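Local coordinates for N-acylethanolamine-hydrolyzing acid amidase subunit beta (Caenorhabditis elegans, PDB 6DY3), which probably degrades bioactive fatty acid amides such as N-palmitoylethanolamine to ethanolamine and free fatty acids, as the beta-subunit half of an autocatalytically cleaved lysosomal amidase, at residues B[13-18]-B[123-128]; B[42-47]-B[99-104]; B[61-66]-B[103-108]. All coordinates share one frame; numbering follows the deposited sequence.

Contact 1. Residues B[13-18]-B[123-128]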
# COMPACT_ATOMS: atom_id res chain seq x y z
N ILE B 13 11.27 6.04 15.18
CA ILE B 13 11.14 5.89 13.73
C ILE B 13 9.69 6.11 13.35
O ILE B 13 8.79 5.42 13.86
CB ILE B 13 11.64 4.51 13.27
CG1 ILE B 13 13.11 4.34 13.67
CG2 ILE B 13 11.47 4.36 11.76
CD1 ILE B 13 13.74 3.05 13.24
N ILE B 14 9.45 7.06 12.45
CA ILE B 14 8.11 7.45 12.03
C ILE B 14 7.94 7.13 10.55
O ILE B 14 8.83 7.41 9.74
CB ILE B 14 7.84 8.95 12.29
CG1 ILE B 14 7.98 9.26 13.79
CG2 ILE B 14 6.46 9.35 11.80
CD1 ILE B 14 9.36 9.70 14.20
N HIS B 15 6.79 6.57 10.20
CA HIS B 15 6.48 6.16 8.84
C HIS B 15 5.25 6.94 8.38
O HIS B 15 4.15 6.73 8.91
CB HIS B 15 6.24 4.66 8.76
CG HIS B 15 6.12 4.14 7.36
ND1 HIS B 15 6.31 2.81 7.04
CD2 HIS B 15 5.83 4.76 6.19
CE1 HIS B 15 6.15 2.64 5.74
NE2 HIS B 15 5.86 3.81 5.20
N GLY B 16 5.43 7.82 7.41
CA GLY B 16 4.35 8.61 6.84
C GLY B 16 4.06 8.15 5.43
O GLY B 16 4.97 7.78 4.68
N ARG B 17 2.79 8.22 5.04
CA ARG B 17 2.38 7.69 3.75
C ARG B 17 1.17 8.45 3.23
O ARG B 17 0.15 8.53 3.90
CB ARG B 17 2.06 6.19 3.85
CG ARG B 17 2.17 5.45 2.53
CD ARG B 17 0.85 5.39 1.80
NE ARG B 17 1.05 5.23 0.36
CZ ARG B 17 1.22 4.08 -0.27
NH1 ARG B 17 1.19 2.94 0.41
NH2 ARG B 17 1.40 4.07 -1.58
N ASN B 18 1.30 8.98 2.02
CA ASN B 18 0.17 9.53 1.27
C ASN B 18 -0.13 8.60 0.11
O ASN B 18 0.79 8.12 -0.56
CB ASN B 18 0.48 10.93 0.75
CG ASN B 18 0.27 12.01 1.79
OD1 ASN B 18 0.03 11.72 2.96
ND2 ASN B 18 0.35 13.26 1.37
N TYR B 123 8.49 0.47 -5.10
CA TYR B 123 9.30 0.84 -3.95
C TYR B 123 8.60 0.33 -2.71
O TYR B 123 7.45 0.70 -2.44
CB TYR B 123 9.48 2.35 -3.87
CG TYR B 123 10.28 2.96 -4.99
CD1 TYR B 123 11.65 2.74 -5.10
CD2 TYR B 123 9.67 3.79 -5.93
CE1 TYR B 123 12.38 3.31 -6.13
CE2 TYR B 123 10.39 4.37 -6.95
CZ TYR B 123 11.75 4.12 -7.05
OH TYR B 123 12.47 4.70 -8.06
N ILE B 124 9.30 -0.49 -1.93
CA ILE B 124 8.80 -1.00 -0.66
C ILE B 124 9.55 -0.25 0.44
O ILE B 124 10.78 -0.35 0.54
CB ILE B 124 8.99 -2.52 -0.54
CG1 ILE B 124 8.24 -3.22 -1.68
CG2 ILE B 124 8.49 -3.00 0.81
CD1 ILE B 124 8.47 -4.71 -1.75
N ILE B 125 8.81 0.49 1.25
CA ILE B 125 9.37 1.30 2.33
C ILE B 125 9.03 0.61 3.64
O ILE B 125 7.85 0.37 3.94
CB ILE B 125 8.82 2.74 2.30
CG1 ILE B 125 9.28 3.47 1.03
CG2 ILE B 125 9.26 3.50 3.54
CD1 ILE B 125 8.40 3.25 -0.18
N VAL B 126 10.06 0.30 4.42
CA VAL B 126 9.90 -0.45 5.66
C VAL B 126 10.50 0.37 6.80
O VAL B 126 11.58 0.95 6.66
CB VAL B 126 10.58 -1.83 5.58
CG1 VAL B 126 10.18 -2.70 6.76
CG2 VAL B 126 10.25 -2.52 4.26
N ALA B 127 9.79 0.42 7.92
CA ALA B 127 10.22 1.14 9.11
C ALA B 127 10.26 0.19 10.30
O ALA B 127 9.37 -0.64 10.47
CB ALA B 127 9.28 2.31 9.40
N GLY B 128 11.30 0.33 11.12
CA GLY B 128 11.49 -0.56 12.25
C GLY B 128 11.47 0.14 13.60
O GLY B 128 10.76 1.13 13.79
O HOH W 1 9.15 3.06 15.32
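A water joins Ile13 to Gly128, donating to Ile13 O at 2.8 Å and to Gly128 O at 2.9 Å. The same Gly128 carbonyl is flanked by Ile13, whose CB and CD1 lie against its oxygen, while the other branch, CG2, meets Ala127 CB at 3.8 Å. No direct hydrogen bond joins the two segments, because strands 13-20 and 122-127 belong to different antiparallel sheets that face each other, as in the layered Ntn-hydrolase fold. His15 fills the next place along. With CG anti to the backbone N (chi1 -171°), the imidazole reaches over to the facing strand: CE1 is 3.4 Å from Ile125 O, ND1 touches Ala127 CB, and NE2 lies against Ile125 CG2. Ser65 OG bonds ND1 and Ser67 OG bonds NE2, so both ring nitrogens are satisfied and the ring's rotation is fixed. A leucine here would probably leave both serine hydroxyls without their imidazole mates in a buried layer. Two residues on, Arg17, a likely activity residue, touches the presumed nucleophile Cys1. The two sheets thus meet through apolar branches and a bridging water, with the one imidazole between them held by serines of the seven-stranded sheet.

Contact 2. Residues B[42-47]-B[99-104]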
# COMPACT_ATOMS: atom_id res chain seq x y z
N ILE B 42 -4.09 -9.16 17.86
CA ILE B 42 -3.86 -8.51 16.57
C ILE B 42 -2.54 -9.02 16.00
O ILE B 42 -1.47 -8.81 16.58
CB ILE B 42 -3.84 -6.98 16.72
CG1 ILE B 42 -5.23 -6.47 17.12
CG2 ILE B 42 -3.39 -6.32 15.41
CD1 ILE B 42 -5.31 -4.97 17.33
N GLN B 43 -2.62 -9.70 14.86
CA GLN B 43 -1.42 -10.17 14.18
C GLN B 43 -0.77 -9.05 13.38
O GLN B 43 0.44 -8.85 13.45
CB GLN B 43 -1.77 -11.34 13.26
CG GLN B 43 -2.48 -12.48 13.97
CD GLN B 43 -1.70 -12.97 15.17
OE1 GLN B 43 -0.59 -13.48 15.03
NE2 GLN B 43 -2.27 -12.81 16.35
N TYR B 44 -1.57 -8.31 12.62
CA TYR B 44 -1.08 -7.19 11.84
C TYR B 44 -2.28 -6.36 11.43
O TYR B 44 -3.42 -6.83 11.47
CB TYR B 44 -0.28 -7.64 10.61
CG TYR B 44 -1.02 -8.62 9.72
CD1 TYR B 44 -1.74 -8.18 8.62
CD2 TYR B 44 -1.00 -9.98 9.99
CE1 TYR B 44 -2.42 -9.07 7.82
CE2 TYR B 44 -1.67 -10.88 9.19
CZ TYR B 44 -2.38 -10.42 8.11
OH TYR B 44 -3.06 -11.30 7.30
N SER B 45 -2.02 -5.11 11.09
CA SER B 45 -3.04 -4.16 10.67
C SER B 45 -2.70 -3.63 9.29
O SER B 45 -1.58 -3.79 8.80
CB SER B 45 -3.18 -3.01 11.68
OG SER B 45 -3.36 -3.50 12.99
N GLY B 46 -3.67 -2.98 8.66
CA GLY B 46 -3.45 -2.41 7.36
C GLY B 46 -4.58 -1.51 6.93
O GLY B 46 -5.68 -1.55 7.49
N LEU B 47 -4.28 -0.67 5.96
CA LEU B 47 -5.29 0.09 5.24
C LEU B 47 -5.59 -0.64 3.94
O LEU B 47 -4.71 -1.25 3.33
CB LEU B 47 -4.80 1.51 4.96
CG LEU B 47 -4.72 2.45 6.17
CD1 LEU B 47 -3.90 3.70 5.83
CD2 LEU B 47 -6.11 2.85 6.63
N VAL B 99 3.78 -11.33 4.12
CA VAL B 99 4.94 -10.95 4.91
C VAL B 99 4.52 -10.44 6.28
O VAL B 99 5.12 -10.78 7.30
CB VAL B 99 5.79 -9.91 4.15
CG1 VAL B 99 6.91 -9.36 5.03
CG2 VAL B 99 6.36 -10.51 2.88
N LEU B 100 3.47 -9.62 6.32
CA LEU B 100 2.97 -9.11 7.60
C LEU B 100 2.51 -10.25 8.51
O LEU B 100 2.56 -10.12 9.73
CB LEU B 100 1.82 -8.13 7.38
CG LEU B 100 2.19 -6.74 6.84
CD1 LEU B 100 0.93 -5.97 6.45
CD2 LEU B 100 3.01 -5.97 7.86
N GLU B 101 2.06 -11.35 7.92
CA GLU B 101 1.51 -12.45 8.71
C GLU B 101 2.56 -13.44 9.18
O GLU B 101 2.40 -14.02 10.26
CB GLU B 101 0.45 -13.20 7.88
CG GLU B 101 -0.35 -14.22 8.68
CD GLU B 101 -1.59 -14.69 7.94
OE1 GLU B 101 -2.42 -13.83 7.55
OE2 GLU B 101 -1.75 -15.91 7.75
N ASN B 102 3.65 -13.63 8.42
CA ASN B 102 4.62 -14.68 8.70
C ASN B 102 6.02 -14.18 9.05
O ASN B 102 6.86 -14.99 9.45
CB ASN B 102 4.73 -15.63 7.50
CG ASN B 102 3.40 -16.28 7.16
OD1 ASN B 102 2.67 -16.71 8.05
ND2 ASN B 102 3.07 -16.31 5.88
N GLN B 103 6.31 -12.89 8.89
CA GLN B 103 7.61 -12.33 9.25
C GLN B 103 7.43 -11.44 10.47
O GLN B 103 6.69 -10.45 10.42
CB GLN B 103 8.22 -11.55 8.08
CG GLN B 103 8.36 -12.38 6.80
CD GLN B 103 9.19 -13.65 6.99
OE1 GLN B 103 10.17 -13.67 7.73
NE2 GLN B 103 8.79 -14.72 6.32
N ALA B 104 8.10 -11.79 11.57
CA ALA B 104 7.84 -11.17 12.86
C ALA B 104 8.68 -9.94 13.14
O ALA B 104 8.25 -9.07 13.91
CB ALA B 104 8.07 -12.19 13.98
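The Tyr44 ring has Leu100 CB and Glu101 N over one face and the carboxylate of Glu101 at its edge, and it also stacks with the ring of Phe36. Leu100 CB makes the CH-pi contact, 4.1 Å from the ring centroid and 28° off the normal. At the phenolic end, Tyr44 OH donates to Glu101 OE1 at 2.6 Å, using the anti lone pair of that oxygen; ring and carboxylate are nearly coplanar, 27° apart. The Glu101 chain is extended beyond CG and runs past the ring on its way there, with CB 3.4 Å from Tyr44 CE2. Gln43 and Tyr44 both stand opposite Phe36 in a classic beta bulge of strand 41-49. Within the bulge, Tyr44 CG sits between the backbone N and the carbonyl carbon (chi1 53°), and the ring is carried onto the last turn of helix 92-102. A second bond holds the hydroxyl, from Arg97 NE in the same helix, so two groups grip one oxygen, and the nearby guanidinium would probably favour a charged Glu101. Leu100 CD1 reaches on to lie 4.1 Å from Ser45 O. Leu21 of the alpha-subunit packs on Glu101.

Contact 3. Residues B[61-66]-B[103-108]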
# COMPACT_ATOMS: atom_id res chain seq x y z
N PRO B 61 2.33 -4.66 14.57
CA PRO B 61 2.44 -3.78 15.74
C PRO B 61 3.64 -4.13 16.61
O PRO B 61 3.89 -5.30 16.91
CB PRO B 61 1.11 -3.98 16.47
CG PRO B 61 0.56 -5.26 15.93
CD PRO B 61 1.03 -5.35 14.52
N GLY B 62 4.39 -3.11 17.00
CA GLY B 62 5.56 -3.28 17.83
C GLY B 62 6.82 -3.68 17.08
O GLY B 62 7.90 -3.65 17.68
N GLU B 63 6.73 -4.04 15.81
CA GLU B 63 7.87 -4.61 15.09
C GLU B 63 8.24 -3.79 13.86
O GLU B 63 9.38 -3.32 13.77
CB GLU B 63 7.57 -6.06 14.72
CG GLU B 63 7.28 -6.95 15.93
CD GLU B 63 8.51 -7.17 16.82
OE1 GLU B 63 9.63 -6.79 16.41
OE2 GLU B 63 8.36 -7.73 17.92
N TYR B 64 7.34 -3.62 12.90
CA TYR B 64 7.67 -2.86 11.71
C TYR B 64 6.40 -2.44 10.99
O TYR B 64 5.32 -2.99 11.22
CB TYR B 64 8.55 -3.67 10.75
CG TYR B 64 7.88 -4.91 10.21
CD1 TYR B 64 7.24 -4.89 8.98
CD2 TYR B 64 7.87 -6.10 10.93
CE1 TYR B 64 6.62 -6.02 8.48
CE2 TYR B 64 7.26 -7.23 10.44
CZ TYR B 64 6.63 -7.18 9.21
OH TYR B 64 6.02 -8.31 8.71
N SER B 65 6.55 -1.48 10.09
CA SER B 65 5.48 -1.04 9.21
C SER B 65 6.01 -1.01 7.78
O SER B 65 7.21 -0.90 7.53
CB SER B 65 4.93 0.33 9.62
OG SER B 65 5.94 1.32 9.63
N VAL B 66 5.09 -1.12 6.82
CA VAL B 66 5.45 -1.23 5.41
C VAL B 66 4.43 -0.46 4.58
O VAL B 66 3.25 -0.39 4.91
CB VAL B 66 5.54 -2.69 4.95
CG1 VAL B 66 4.23 -3.40 5.17
CG2 VAL B 66 5.95 -2.76 3.50
N GLN B 103 6.31 -12.89 8.89
CA GLN B 103 7.61 -12.33 9.25
C GLN B 103 7.43 -11.44 10.47
O GLN B 103 6.69 -10.45 10.42
CB GLN B 103 8.22 -11.55 8.08
CG GLN B 103 8.36 -12.38 6.80
CD GLN B 103 9.19 -13.65 6.99
OE1 GLN B 103 10.17 -13.67 7.73
NE2 GLN B 103 8.79 -14.72 6.32
N ALA B 104 8.10 -11.79 11.57
CA ALA B 104 7.84 -11.17 12.86
C ALA B 104 8.68 -9.94 13.14
O ALA B 104 8.25 -9.07 13.91
CB ALA B 104 8.07 -12.19 13.98
N THR B 105 9.87 -9.83 12.55
CA THR B 105 10.78 -8.73 12.87
C THR B 105 11.09 -7.91 11.62
O THR B 105 10.94 -8.37 10.48
CB THR B 105 12.09 -9.25 13.48
OG1 THR B 105 12.75 -10.11 12.55
CG2 THR B 105 11.81 -10.01 14.76
N TYR B 106 11.52 -6.67 11.86
CA TYR B 106 11.92 -5.79 10.77
C TYR B 106 12.93 -6.47 9.86
O TYR B 106 12.79 -6.46 8.63
CB TYR B 106 12.50 -4.49 11.34
CG TYR B 106 13.23 -3.62 10.34
CD1 TYR B 106 12.58 -2.58 9.68
CD2 TYR B 106 14.58 -3.82 10.06
CE1 TYR B 106 13.24 -1.78 8.77
CE2 TYR B 106 15.25 -3.03 9.15
CZ TYR B 106 14.58 -2.00 8.51
OH TYR B 106 15.25 -1.20 7.60
N THR B 107 13.96 -7.08 10.45
CA THR B 107 15.00 -7.71 9.64
C THR B 107 14.43 -8.85 8.80
O THR B 107 14.85 -9.05 7.66
CB THR B 107 16.12 -8.22 10.55
OG1 THR B 107 16.57 -7.15 11.40
CG2 THR B 107 17.29 -8.72 9.71
N GLU B 108 13.49 -9.61 9.36
CA GLU B 108 12.88 -10.70 8.60
C GLU B 108 12.05 -10.16 7.45
O GLU B 108 12.09 -10.71 6.34
CB GLU B 108 12.02 -11.56 9.52
CG GLU B 108 12.81 -12.49 10.42
CD GLU B 108 11.95 -13.20 11.45
OE1 GLU B 108 11.01 -12.58 11.99
OE2 GLU B 108 12.20 -14.40 11.70
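One hydrogen bond crosses between Tyr64 and Gln103: Tyr64 OH donates to Gln103 O at 2.8 Å. The C=O...donor angle is 141°, and the hydroxyl is tilted 25° from the carbonyl plane, while the acceptor itself lies in the plane of the phenol ring, at its edge. Ala104 O is also near that plane, 4.1 Å from Tyr64 CE2.

The remaining contacts across the pair are van der Waals. Tyr64 CD2 rests obliquely on the peptide linking Thr105 to Tyr106, 3.8 Å from Tyr106 N. At the base of the two side chains, Tyr64 CB and Tyr106 CB meet at 4.1 Å, with Tyr64 CB near the plane of the Tyr106 ring at its edge. Glu63 lays CB and CG alongside Ala104 O, and the bend at chi2 (-68°) folds the carboxylate carbon CD back beside the same oxygen.

Within 103-108 the polar links are weak ones. Thr105, at the N-cap, and Glu108 form a capping box: Glu108 N reaches Thr105 OG1 and Thr105 N reaches Glu108 OE1, which Ala104 N also approaches.

Glu63 and Tyr64 form a classic beta bulge opposite Arg60, where strand 64-70 begins. From there the Tyr64 ring reaches the link between two consecutive helices, touching Val99 and Leu100 of helix 92-102 and Ala109 of helix 106-113, while Tyr106 turns to Val126 of the adjoining strand 122-127.

Overall arrangement
Contact 1 lies in the core, its centre about 4 Å from that of the chain, and packs strands of two sheets against each other. About 14 and 13 Å out, contact 2 sets the end of helix 92-102, and contact 3 the linker and start of helix 106-113, against one of those sheets. Contact 2 is still buried, whereas contact 3 is at the surface. The outer two share Gln103 and Ala104, and each uses a tyrosine hydroxyl for its cross-link, to a carboxylate or a backbone carbonyl. Contact 1 has no direct hydrogen bond between its segments and relies on a bridging water, apolar side chains and the His15 imidazole, whose bond to Ser65 joins it to contact 3.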